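Local structure of RV1873 (Mycobacterium tuberculosis, 2JEK) at residues A[8-17]-A[57-68]. The protein is of unknown function, a conserved all-helical mycobacterial protein of the DUF1810 family whose helices form a right-handed superhelix. Residues are numbered along the deposited sequence; the frame is centred on the assembly and turned at random.
Sequences FDLKRFVYAQ and YGISSLEEAQAY
The F13 ring is sandwiched between Y68 and R12: the edge of Y68 is turned to one face in an edge-to-face pair, planes at 80°, with Y68 CE1 3.6 Å from F13 CD2, while R12 CG lies over the rim of the opposite face. At its edge stand Y57 O, 3.3 Å from F13 CE1, and the carboxylate oxygen E64 OE2. The R12 guanidinium in turn has F13 CE2 over one face and acceptors around its rim. R12 CG sits between its own backbone N and carbonyl carbon (chi1 78°), and the extended chain beyond it carries the group to E64. There R12 NH1 and R12 NH2 both donate to E64 OE2 from its syn side, R12 NH2 at 2.8 Å; NH2 also donates to G58 O, and NH1 to D9 O from above that carbonyl's plane. R12 NE donates to R56 O, and the several acceptors together fix the rotation of the guanidinium. The other oxygen, E64 OE1, accepts from S60 N and, through its anti lone pair, from S60 OG at 2.6 Å; a water joins it to F8 O. E64 CA makes a CH-pi contact over the F8 ring, 3.8 Å from its centroid. S61 OG N-caps the helix by accepting from E64 N. A salt bridge from R12 to the buried E64, beside an aromatic cluster of F13, Y57 and Y68, thus ties helix 11-17 to helix 62-70 in the right-handed superhelix of this DUF1810 family protein.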
loop_
_atom_site.group_PDB
_atom_site.type_symbol
_atom_site.label_atom_id
_atom_site.label_comp_id
_atom_site.label_asym_id
_atom_site.label_seq_id
_atom_site.Cartn_x
_atom_site.Cartn_y
_atom_site.Cartn_z
ATOM N N PHE A 8 8.420 -4.247 15.339
ATOM C CA PHE A 8 7.723 -3.164 14.635
ATOM C C PHE A 8 6.211 -3.130 14.885
ATOM O O PHE A 8 5.512 -2.310 14.294
ATOM C CB PHE A 8 7.983 -3.243 13.132
ATOM C CG PHE A 8 9.414 -2.989 12.745
ATOM C CD1 PHE A 8 9.944 -1.705 12.778
ATOM C CD2 PHE A 8 10.224 -4.041 12.340
ATOM C CE1 PHE A 8 11.262 -1.473 12.398
ATOM C CE2 PHE A 8 11.554 -3.821 11.971
ATOM C CZ PHE A 8 12.068 -2.534 12.000
ATOM N N ASP A 9 5.707 -4.003 15.754
ATOM C CA ASP A 9 4.261 -4.071 16.015
ATOM C C ASP A 9 3.471 -4.301 14.708
ATOM O O ASP A 9 2.434 -3.665 14.453
ATOM C CB ASP A 9 3.785 -2.816 16.766
ATOM C CG ASP A 9 2.344 -2.917 17.250
ATOM O OD1 ASP A 9 1.861 -4.047 17.466
ATOM O OD2 ASP A 9 1.704 -1.857 17.407
ATOM N N LEU A 10 3.968 -5.215 13.884
ATOM C CA LEU A 10 3.286 -5.566 12.634
ATOM C C LEU A 10 1.947 -6.218 12.926
ATOM O O LEU A 10 1.050 -6.220 12.079
ATOM C CB LEU A 10 4.136 -6.482 11.749
ATOM C CG LEU A 10 5.441 -5.857 11.246
ATOM C CD1 LEU A 10 6.225 -6.909 10.473
ATOM C CD2 LEU A 10 5.207 -4.603 10.392
ATOM N N LYS A 11 1.795 -6.769 14.129
ATOM C CA LYS A 11 0.513 -7.352 14.494
ATOM C C LYS A 11 -0.646 -6.354 14.350
ATOM O O LYS A 11 -1.778 -6.764 14.082
ATOM C CB LYS A 11 0.561 -8.000 15.883
ATOM C CG LYS A 11 0.602 -7.035 17.056
ATOM C CD LYS A 11 0.512 -7.774 18.386
ATOM C CE LYS A 11 0.747 -6.845 19.561
ATOM N NZ LYS A 11 -0.326 -5.839 19.757
ATOM N N ARG A 12 -0.373 -5.053 14.496
ATOM C CA ARG A 12 -1.422 -4.053 14.342
ATOM C C ARG A 12 -2.081 -4.165 12.961
ATOM O O ARG A 12 -3.295 -3.994 12.834
ATOM C CB ARG A 12 -0.899 -2.633 14.618
ATOM C CG ARG A 12 -0.085 -1.937 13.511
ATOM C CD ARG A 12 0.511 -0.658 14.093
ATOM N NE ARG A 12 1.241 0.178 13.137
ATOM C CZ ARG A 12 2.480 -0.072 12.706
ATOM N NH1 ARG A 12 3.117 -1.164 13.093
ATOM N NH2 ARG A 12 3.078 0.756 11.851
ATOM N N PHE A 13 -1.286 -4.492 11.944
ATOM C CA PHE A 13 -1.835 -4.639 10.599
ATOM C C PHE A 13 -2.624 -5.938 10.471
ATOM O O PHE A 13 -3.696 -5.960 9.874
ATOM C CB PHE A 13 -0.740 -4.581 9.536
ATOM C CG PHE A 13 -0.038 -3.254 9.446
ATOM C CD1 PHE A 13 -0.643 -2.173 8.812
ATOM C CD2 PHE A 13 1.247 -3.105 9.954
ATOM C CE1 PHE A 13 0.016 -0.958 8.725
ATOM C CE2 PHE A 13 1.925 -1.897 9.871
ATOM C CZ PHE A 13 1.306 -0.826 9.236
ATOM N N VAL A 14 -2.100 -7.016 11.053
ATOM C CA VAL A 14 -2.791 -8.298 10.988
ATOM C C VAL A 14 -4.190 -8.182 11.599
ATOM O O VAL A 14 -5.155 -8.636 11.008
ATOM C CB VAL A 14 -1.987 -9.424 11.696
ATOM C CG1 VAL A 14 -2.795 -10.722 11.759
ATOM C CG2 VAL A 14 -0.646 -9.657 10.996
ATOM N N TYR A 15 -4.287 -7.554 12.767
ATOM C CA TYR A 15 -5.561 -7.463 13.457
ATOM C C TYR A 15 -6.524 -6.469 12.819
ATOM O O TYR A 15 -7.727 -6.673 12.874
ATOM C CB TYR A 15 -5.363 -7.148 14.950
ATOM C CG TYR A 15 -4.457 -8.114 15.696
ATOM C CD1 TYR A 15 -4.508 -9.476 15.449
ATOM C CD2 TYR A 15 -3.569 -7.651 16.655
ATOM C CE1 TYR A 15 -3.674 -10.365 16.131
ATOM C CE2 TYR A 15 -2.747 -8.526 17.360
ATOM C CZ TYR A 15 -2.813 -9.876 17.092
ATOM O OH TYR A 15 -2.003 -10.756 17.763
ATOM N N ALA A 16 -5.999 -5.386 12.242
ATOM C CA ALA A 16 -6.841 -4.434 11.500
ATOM C C ALA A 16 -7.407 -5.088 10.245
ATOM O O ALA A 16 -8.563 -4.872 9.879
ATOM C CB ALA A 16 -6.049 -3.178 11.128
ATOM N N GLN A 17 -6.584 -5.894 9.587
ATOM C CA GLN A 17 -7.023 -6.575 8.377
ATOM C C GLN A 17 -8.060 -7.664 8.632
ATOM O O GLN A 17 -8.920 -7.909 7.791
ATOM C CB GLN A 17 -5.833 -7.175 7.623
ATOM C CG GLN A 17 -4.929 -6.149 6.941
ATOM C CD GLN A 17 -3.767 -6.810 6.218
ATOM O OE1 GLN A 17 -3.663 -8.030 6.189
ATOM N NE2 GLN A 17 -2.879 -6.003 5.652
ATOM N N TYR A 57 -1.266 3.597 11.564
ATOM C CA TYR A 57 -0.973 2.591 10.538
ATOM C C TYR A 57 0.132 3.014 9.586
ATOM O O TYR A 57 0.445 2.302 8.628
ATOM C CB TYR A 57 -2.259 2.170 9.804
ATOM C CG TYR A 57 -3.191 1.448 10.753
ATOM C CD1 TYR A 57 -2.839 0.197 11.272
ATOM C CD2 TYR A 57 -4.404 2.021 11.148
ATOM C CE1 TYR A 57 -3.673 -0.477 12.174
ATOM C CE2 TYR A 57 -5.250 1.353 12.040
ATOM C CZ TYR A 57 -4.873 0.105 12.542
ATOM O OH TYR A 57 -5.694 -0.562 13.422
ATOM N N GLY A 58 0.734 4.168 9.877
ATOM C CA GLY A 58 1.880 4.646 9.120
ATOM C C GLY A 58 3.085 3.746 9.360
ATOM O O GLY A 58 3.284 3.215 10.466
ATOM N N ILE A 59 3.880 3.554 8.308
ATOM C CA ILE A 59 5.122 2.775 8.385
ATOM C C ILE A 59 6.218 3.704 8.883
ATOM O O ILE A 59 6.378 4.802 8.350
ATOM C CB ILE A 59 5.468 2.192 6.993
ATOM C CG1 ILE A 59 4.375 1.216 6.542
ATOM C CG2 ILE A 59 6.867 1.529 6.971
ATOM C CD1 ILE A 59 4.406 -0.153 7.223
ATOM N N SER A 60 6.964 3.270 9.900
ATOM C CA SER A 60 7.903 4.171 10.577
ATOM C C SER A 60 9.164 4.470 9.760
ATOM O O SER A 60 9.759 5.542 9.889
ATOM C CB SER A 60 8.311 3.608 11.942
ATOM O OG SER A 60 9.003 2.382 11.806
ATOM N N SER A 61 9.573 3.513 8.939
ATOM C CA SER A 61 10.887 3.553 8.302
ATOM C C SER A 61 10.960 2.555 7.161
ATOM O O SER A 61 10.111 1.662 7.053
ATOM C CB SER A 61 11.960 3.200 9.337
ATOM O OG SER A 61 11.822 1.846 9.746
ATOM N N LEU A 62 12.000 2.664 6.331
ATOM C CA LEU A 62 12.217 1.639 5.314
ATOM C C LEU A 62 12.393 0.240 5.944
ATOM O O LEU A 62 11.941 -0.758 5.380
ATOM C CB LEU A 62 13.400 1.973 4.389
ATOM C CG LEU A 62 13.389 1.189 3.065
ATOM C CD1 LEU A 62 12.265 1.689 2.148
ATOM C CD2 LEU A 62 14.737 1.241 2.360
ATOM N N GLU A 63 13.058 0.185 7.099
ATOM C CA GLU A 63 13.295 -1.089 7.793
ATOM C C GLU A 63 11.966 -1.732 8.201
ATOM O O GLU A 63 11.800 -2.952 8.082
ATOM C CB GLU A 63 14.204 -0.907 9.015
ATOM C CG GLU A 63 15.677 -0.615 8.693
ATOM C CD GLU A 63 15.956 0.828 8.242
ATOM O OE1 GLU A 63 15.097 1.731 8.393
ATOM O OE2 GLU A 63 17.073 1.062 7.729
ATOM N N GLU A 64 11.005 -0.917 8.649
ATOM C CA GLU A 64 9.685 -1.472 8.950
ATOM C C GLU A 64 8.991 -1.988 7.675
ATOM O O GLU A 64 8.366 -3.044 7.694
ATOM C CB GLU A 64 8.798 -0.478 9.702
ATOM C CG GLU A 64 7.419 -1.066 9.984
ATOM C CD GLU A 64 6.526 -0.222 10.867
ATOM O OE1 GLU A 64 6.935 0.857 11.354
ATOM O OE2 GLU A 64 5.375 -0.656 11.086
ATOM N N ALA A 65 9.125 -1.252 6.573
ATOM C CA ALA A 65 8.550 -1.710 5.298
ATOM C C ALA A 65 9.143 -3.052 4.895
ATOM O O ALA A 65 8.444 -3.944 4.405
ATOM C CB ALA A 65 8.759 -0.667 4.196
ATOM N N GLN A 66 10.446 -3.200 5.124
ATOM C CA GLN A 66 11.119 -4.462 4.796
ATOM C C GLN A 66 10.627 -5.607 5.676
ATOM O O GLN A 66 10.371 -6.712 5.190
ATOM C CB GLN A 66 12.631 -4.295 4.896
ATOM C CG GLN A 66 13.152 -3.367 3.814
ATOM C CD GLN A 66 14.633 -3.099 3.879
ATOM O OE1 GLN A 66 15.255 -3.197 4.940
ATOM N NE2 GLN A 66 15.212 -2.741 2.727
ATOM N N ALA A 67 10.457 -5.320 6.961
ATOM C CA ALA A 67 9.875 -6.308 7.884
ATOM C C ALA A 67 8.444 -6.688 7.486
ATOM O O ALA A 67 8.032 -7.844 7.596
ATOM C CB ALA A 67 9.920 -5.792 9.303
ATOM N N TYR A 68 7.692 -5.700 7.014
ATOM C CA TYR A 68 6.317 -5.915 6.577
ATOM C C TYR A 68 6.285 -6.915 5.415
ATOM O O TYR A 68 5.499 -7.872 5.405
ATOM C CB TYR A 68 5.724 -4.559 6.178
ATOM C CG TYR A 68 4.238 -4.553 5.881
ATOM C CD1 TYR A 68 3.328 -3.995 6.788
ATOM C CD2 TYR A 68 3.746 -5.100 4.695
ATOM C CE1 TYR A 68 1.975 -3.979 6.511
ATOM C CE2 TYR A 68 2.386 -5.093 4.421
ATOM C CZ TYR A 68 1.514 -4.545 5.339
ATOM O OH TYR A 68 0.158 -4.513 5.108
HETATM O O HOH W 1 6.293 0.340 14.139
HETATM O O HOH W 2 -4.698 -2.607 14.825
HETATM O O HOH W 3 -0.701 -6.576 3.663
#